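Local coordinates for pectate lyase (Bacillus, PDB 3VMV), which probably cleaves polygalacturonate by beta-elimination, as a pectate lyase of polysaccharide lyase family 1 with a parallel beta-helix fold, at residues 22-27 against 51-56; 82-87 against 106-111. All coordinates share one frame; numbering follows the deposited sequence.

Overall arrangement
Contacts 1 and 2 follow one another along the chain and lie side by side in the same parallel beta-helix wall, their centres 9 Å apart. Strands 48-52 and 78-85 join them: Val52 N lies 2.8 Å from Ile84 O and Val52 O lies 2.9 Å from Val86 N, both probable hydrogen bonds. Tyr51 of contact 1 also packs on contact 2, its CB 3.7 Å from Val86 CG2. Contact 1 lies at the N-terminal end of the beta-helix, its centre about 22 Å from that of the chain; contact 2, more deeply buried, joins the next two strands of the stack, 78-85 and 105-108, its centre at about 14 Å.

Contact 1 (22-27 against 51-56); sequences VEYAST and YVNGTI
Tyr24 and Ala25 run parallel to Tyr51 and Val52. Tyr51 N donates a hydrogen bond to Glu23 O (2.8 Å), Ala25 N to Tyr51 O (2.9 Å), and Asn53 N extends the series past the strand end to Ala25 O (3.0 Å). The two tyrosines leave the same face side by side. Tyr51 CB sits over one face of the Tyr24 ring, 3.8 Å from its centroid, as a CH-pi contact, while the rings themselves meet obliquely with planes 33° apart. Val22 CG1, anti to its own N (chi1 180°), reaches the edge of the Tyr51 ring at CD2 (3.5 Å). Asn53 crosses the Tyr24 side chain at about a right angle, with CG 4.2 Å from CD2 of that ring. With an alanine here, the Tyr24 ring would probably lose this neighbour and be freer to turn. Beyond the strands, Ile56 CD1 packs against the peptide between Ser26 and Thr27, 3.5 Å from Thr27 N. Thr27 is the N-cap of helix 28-40, its OG1 hydrogen-bonded to Gln30 N. That helix covers Ala25 and Ile56, the N-terminal cap over the hydrophobic core familiar from the right-handed parallel beta-helix of pectate lyases.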
loop_
_atom_site.group_PDB
_atom_site.type_symbol
_atom_site.label_atom_id
_atom_site.label_comp_id
_atom_site.label_asym_id
_atom_site.label_seq_id
_atom_site.Cartn_x
_atom_site.Cartn_y
_atom_site.Cartn_z
ATOM N N VAL A 22 1.102 1.291 25.610
ATOM C CA VAL A 22 0.986 0.014 24.898
ATOM C C VAL A 22 -0.275 -0.686 25.326
ATOM O O VAL A 22 -0.551 -0.806 26.524
ATOM C CB VAL A 22 2.213 -0.905 25.178
ATOM C CG1 VAL A 22 2.112 -2.245 24.446
ATOM C CG2 VAL A 22 3.491 -0.181 24.792
ATOM N N GLU A 23 -1.050 -1.150 24.361
ATOM C CA GLU A 23 -2.237 -1.913 24.615
ATOM C C GLU A 23 -2.209 -3.131 23.752
ATOM O O GLU A 23 -1.609 -3.108 22.643
ATOM C CB GLU A 23 -3.476 -1.085 24.271
ATOM C CG GLU A 23 -3.797 -0.011 25.278
ATOM C CD GLU A 23 -4.426 -0.549 26.587
ATOM O OE1 GLU A 23 -5.045 -1.639 26.623
ATOM O OE2 GLU A 23 -4.359 0.151 27.591
ATOM N N TYR A 24 -2.857 -4.173 24.221
ATOM C CA TYR A 24 -3.064 -5.364 23.440
ATOM C C TYR A 24 -4.547 -5.532 23.158
ATOM O O TYR A 24 -5.376 -5.505 24.087
ATOM C CB TYR A 24 -2.547 -6.578 24.165
ATOM C CG TYR A 24 -1.028 -6.721 24.182
ATOM C CD1 TYR A 24 -0.246 -5.955 25.049
ATOM C CD2 TYR A 24 -0.411 -7.641 23.360
ATOM C CE1 TYR A 24 1.155 -6.109 25.064
ATOM C CE2 TYR A 24 0.951 -7.820 23.386
ATOM C CZ TYR A 24 1.726 -7.041 24.224
ATOM O OH TYR A 24 3.092 -7.242 24.218
ATOM N N ALA A 25 -4.872 -5.778 21.894
ATOM C CA ALA A 25 -6.275 -5.904 21.516
ATOM C C ALA A 25 -6.481 -7.139 20.673
ATOM O O ALA A 25 -5.634 -7.493 19.859
ATOM C CB ALA A 25 -6.691 -4.681 20.695
ATOM N N SER A 26 -7.624 -7.776 20.826
ATOM C CA SER A 26 -7.920 -8.955 20.030
ATOM C C SER A 26 -9.281 -8.870 19.375
ATOM O O SER A 26 -9.733 -9.833 18.783
ATOM C CB SER A 26 -7.826 -10.229 20.875
ATOM O OG SER A 26 -8.597 -10.080 22.054
ATOM N N THR A 27 -9.932 -7.714 19.469
ATOM C CA THR A 27 -11.198 -7.516 18.731
ATOM C C THR A 27 -11.223 -6.102 18.169
ATOM O O THR A 27 -10.507 -5.202 18.654
ATOM C CB THR A 27 -12.446 -7.663 19.648
ATOM O OG1 THR A 27 -12.454 -6.582 20.605
ATOM C CG2 THR A 27 -12.468 -9.043 20.366
ATOM N N TYR A 51 -0.836 -3.617 20.031
ATOM C CA TYR A 51 -0.462 -4.962 19.575
ATOM C C TYR A 51 -1.706 -5.789 19.360
ATOM O O TYR A 51 -2.532 -5.938 20.271
ATOM C CB TYR A 51 0.453 -5.647 20.583
ATOM C CG TYR A 51 1.843 -5.098 20.560
ATOM C CD1 TYR A 51 2.652 -5.295 19.428
ATOM C CD2 TYR A 51 2.354 -4.354 21.639
ATOM C CE1 TYR A 51 3.943 -4.777 19.382
ATOM C CE2 TYR A 51 3.669 -3.814 21.579
ATOM C CZ TYR A 51 4.434 -4.026 20.443
ATOM O OH TYR A 51 5.731 -3.505 20.343
ATOM N N VAL A 52 -1.830 -6.372 18.176
ATOM C CA VAL A 52 -3.026 -7.120 17.826
ATOM C C VAL A 52 -2.699 -8.611 17.944
ATOM O O VAL A 52 -1.824 -9.156 17.215
ATOM C CB VAL A 52 -3.491 -6.783 16.404
ATOM C CG1 VAL A 52 -4.754 -7.550 16.069
ATOM C CG2 VAL A 52 -3.752 -5.269 16.269
ATOM N N ASN A 53 -3.371 -9.248 18.899
ATOM C CA ASN A 53 -3.126 -10.657 19.202
ATOM C C ASN A 53 -4.382 -11.522 19.118
ATOM O O ASN A 53 -4.519 -12.523 19.824
ATOM C CB ASN A 53 -2.405 -10.828 20.558
ATOM C CG ASN A 53 -3.198 -10.284 21.751
ATOM O OD1 ASN A 53 -4.325 -9.814 21.612
ATOM N ND2 ASN A 53 -2.605 -10.385 22.954
ATOM N N GLY A 54 -5.269 -11.168 18.202
ATOM C CA GLY A 54 -6.422 -11.995 17.924
ATOM C C GLY A 54 -6.951 -11.645 16.564
ATOM O O GLY A 54 -6.422 -10.741 15.925
ATOM N N THR A 55 -7.984 -12.354 16.112
ATOM C CA THR A 55 -8.534 -12.119 14.773
ATOM C C THR A 55 -9.674 -11.098 14.828
ATOM O O THR A 55 -10.679 -11.303 15.504
ATOM C CB THR A 55 -9.013 -13.429 14.149
ATOM O OG1 THR A 55 -7.886 -14.318 14.023
ATOM C CG2 THR A 55 -9.596 -13.205 12.741
ATOM N N ILE A 56 -9.430 -9.968 14.179
ATOM C CA ILE A 56 -10.380 -8.860 14.092
ATOM C C ILE A 56 -11.358 -9.114 12.946
ATOM O O ILE A 56 -10.952 -9.528 11.871
ATOM C CB ILE A 56 -9.596 -7.576 13.804
ATOM C CG1 ILE A 56 -8.366 -7.458 14.709
ATOM C CG2 ILE A 56 -10.514 -6.342 13.856
ATOM C CD1 ILE A 56 -8.711 -7.568 16.222
#

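Contact 2 (82-87 against 106-111); sequences SIIGVG and IIQNVS
Ser82, Ile83 and Ile84 stack in register on Ile106, Ile107 and Gln108 as neighbouring rungs of the parallel beta-helix, the two strand axes 4.7 Å apart and only 6° from parallel. Backbone hydrogen bonds from Ile83 N to Ile106 O, Gln108 N to Ile83 O and Gly85 N to Gln108 O hold the rungs together. On one face Ser82 OG lies 3.6 Å from Ile106 CB and is itself hydrogen-bonded to Gly17 N. Next to it Ile84 and Gln108 lie side by side and point the same way; the Gln108 chain leaves with CG anti to the backbone N (chi1 -175°) and stays extended, which keeps it alongside the CG2 and CD1 methyls of Ile84. Ile83 and Ile107 occupy the other face, in register, and Ile83 packs on Val52 of the preceding rung.

Past the strands the chain turns at Asn109, whose backbone takes a left-handed helical conformation. This position is consistent with the start of the asparagine ladder of pectate lyases. The amide bridges the preceding rung: ND2 donates to Gly85 O at 2.9 Å, from above the carbonyl plane but within its own amide plane, and to Gly87 O at 3.0 Å, in the carbonyl plane on a lone pair. OD1 accepts from Gly323 N of the C-terminal tail, leaving the amide gripped at both ends. Gly85 must lack a side chain, since a CB would clash with Asn109 O, and Val110 CG1 closes in to 3.5 Å from Gly85 N. A water lies 2.8 Å from both Gly87 O and Asn109 O.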
loop_
_atom_site.group_PDB
_atom_site.type_symbol
_atom_site.label_atom_id
_atom_site.label_comp_id
_atom_site.label_asym_id
_atom_site.label_seq_id
_atom_site.Cartn_x
_atom_site.Cartn_y
_atom_site.Cartn_z
ATOM N N SER A 82 0.876 3.151 16.312
ATOM C CA SER A 82 1.283 1.932 15.617
ATOM C C SER A 82 0.276 0.828 15.906
ATOM O O SER A 82 -0.176 0.696 17.059
ATOM C CB SER A 82 2.646 1.446 16.111
ATOM O OG SER A 82 3.671 2.377 15.869
ATOM N N ILE A 83 -0.108 0.091 14.870
ATOM C CA ILE A 83 -0.889 -1.143 15.000
ATOM C C ILE A 83 0.035 -2.250 14.527
ATOM O O ILE A 83 0.449 -2.244 13.361
ATOM C CB ILE A 83 -2.153 -1.053 14.110
ATOM C CG1 ILE A 83 -3.043 0.063 14.671
ATOM C CG2 ILE A 83 -2.867 -2.405 14.013
ATOM C CD1 ILE A 83 -4.248 0.398 13.811
ATOM N N ILE A 84 0.406 -3.142 15.445
ATOM C CA ILE A 84 1.430 -4.156 15.160
ATOM C C ILE A 84 0.906 -5.519 15.549
ATOM O O ILE A 84 0.488 -5.730 16.697
ATOM C CB ILE A 84 2.693 -3.829 15.934
ATOM C CG1 ILE A 84 3.100 -2.377 15.697
ATOM C CG2 ILE A 84 3.794 -4.839 15.592
ATOM C CD1 ILE A 84 4.363 -1.969 16.526
ATOM N N GLY A 85 0.936 -6.467 14.609
ATOM C CA GLY A 85 0.552 -7.818 14.933
ATOM C C GLY A 85 1.553 -8.503 15.859
ATOM O O GLY A 85 2.750 -8.221 15.819
ATOM N N VAL A 86 1.051 -9.395 16.694
ATOM C CA VAL A 86 1.879 -10.262 17.522
ATOM C C VAL A 86 2.111 -11.601 16.810
ATOM O O VAL A 86 1.164 -12.337 16.554
ATOM C CB VAL A 86 1.190 -10.485 18.890
ATOM C CG1 VAL A 86 2.033 -11.421 19.797
ATOM C CG2 VAL A 86 1.005 -9.152 19.557
ATOM N N GLY A 87 3.366 -11.916 16.464
ATOM C CA GLY A 87 3.649 -13.181 15.794
ATOM C C GLY A 87 2.882 -13.284 14.494
ATOM O O GLY A 87 2.926 -12.385 13.673
ATOM N N ILE A 106 2.130 3.767 11.884
ATOM C CA ILE A 106 2.740 2.529 11.435
ATOM C C ILE A 106 1.711 1.389 11.501
ATOM O O ILE A 106 1.067 1.205 12.522
ATOM C CB ILE A 106 3.943 2.183 12.321
ATOM C CG1 ILE A 106 4.971 3.294 12.196
ATOM C CG2 ILE A 106 4.529 0.799 11.926
ATOM C CD1 ILE A 106 6.245 3.046 13.024
ATOM N N ILE A 107 1.544 0.647 10.403
ATOM C CA ILE A 107 0.792 -0.624 10.411
ATOM C C ILE A 107 1.783 -1.705 10.013
ATOM O O ILE A 107 2.375 -1.646 8.914
ATOM C CB ILE A 107 -0.363 -0.561 9.434
ATOM C CG1 ILE A 107 -1.268 0.626 9.757
ATOM C CG2 ILE A 107 -1.154 -1.902 9.399
ATOM C CD1 ILE A 107 -2.346 0.887 8.787
ATOM N N GLN A 108 2.002 -2.658 10.906
ATOM C CA GLN A 108 3.105 -3.595 10.725
ATOM C C GLN A 108 2.722 -4.979 11.194
ATOM O O GLN A 108 2.063 -5.171 12.254
ATOM C CB GLN A 108 4.266 -3.059 11.539
ATOM C CG GLN A 108 5.549 -3.844 11.371
ATOM C CD GLN A 108 6.712 -3.146 12.044
ATOM O OE1 GLN A 108 7.758 -2.847 11.415
ATOM N NE2 GLN A 108 6.560 -2.901 13.311
ATOM N N ASN A 109 3.214 -5.987 10.478
ATOM C CA ASN A 109 3.064 -7.383 10.889
ATOM C C ASN A 109 1.625 -7.862 11.105
ATOM O O ASN A 109 1.354 -8.632 12.039
ATOM C CB ASN A 109 3.887 -7.680 12.157
ATOM C CG ASN A 109 4.128 -9.163 12.364
ATOM O OD1 ASN A 109 4.455 -9.896 11.412
ATOM N ND2 ASN A 109 3.960 -9.616 13.614
ATOM N N VAL A 110 0.713 -7.382 10.269
ATOM C CA VAL A 110 -0.654 -7.933 10.290
ATOM C C VAL A 110 -1.041 -8.549 8.937
ATOM O O VAL A 110 -0.489 -8.188 7.887
ATOM C CB VAL A 110 -1.718 -6.828 10.680
ATOM C CG1 VAL A 110 -1.430 -6.285 12.057
ATOM C CG2 VAL A 110 -1.725 -5.694 9.618
ATOM N N SER A 111 -2.020 -9.454 8.955
ATOM C CA SER A 111 -2.583 -9.986 7.728
ATOM C C SER A 111 -3.980 -9.429 7.611
ATOM O O SER A 111 -4.735 -9.517 8.581
ATOM C CB SER A 111 -2.670 -11.501 7.774
ATOM O OG SER A 111 -1.358 -12.053 7.937
HETATM O O HOH W 1 0.594 -11.197 12.756
#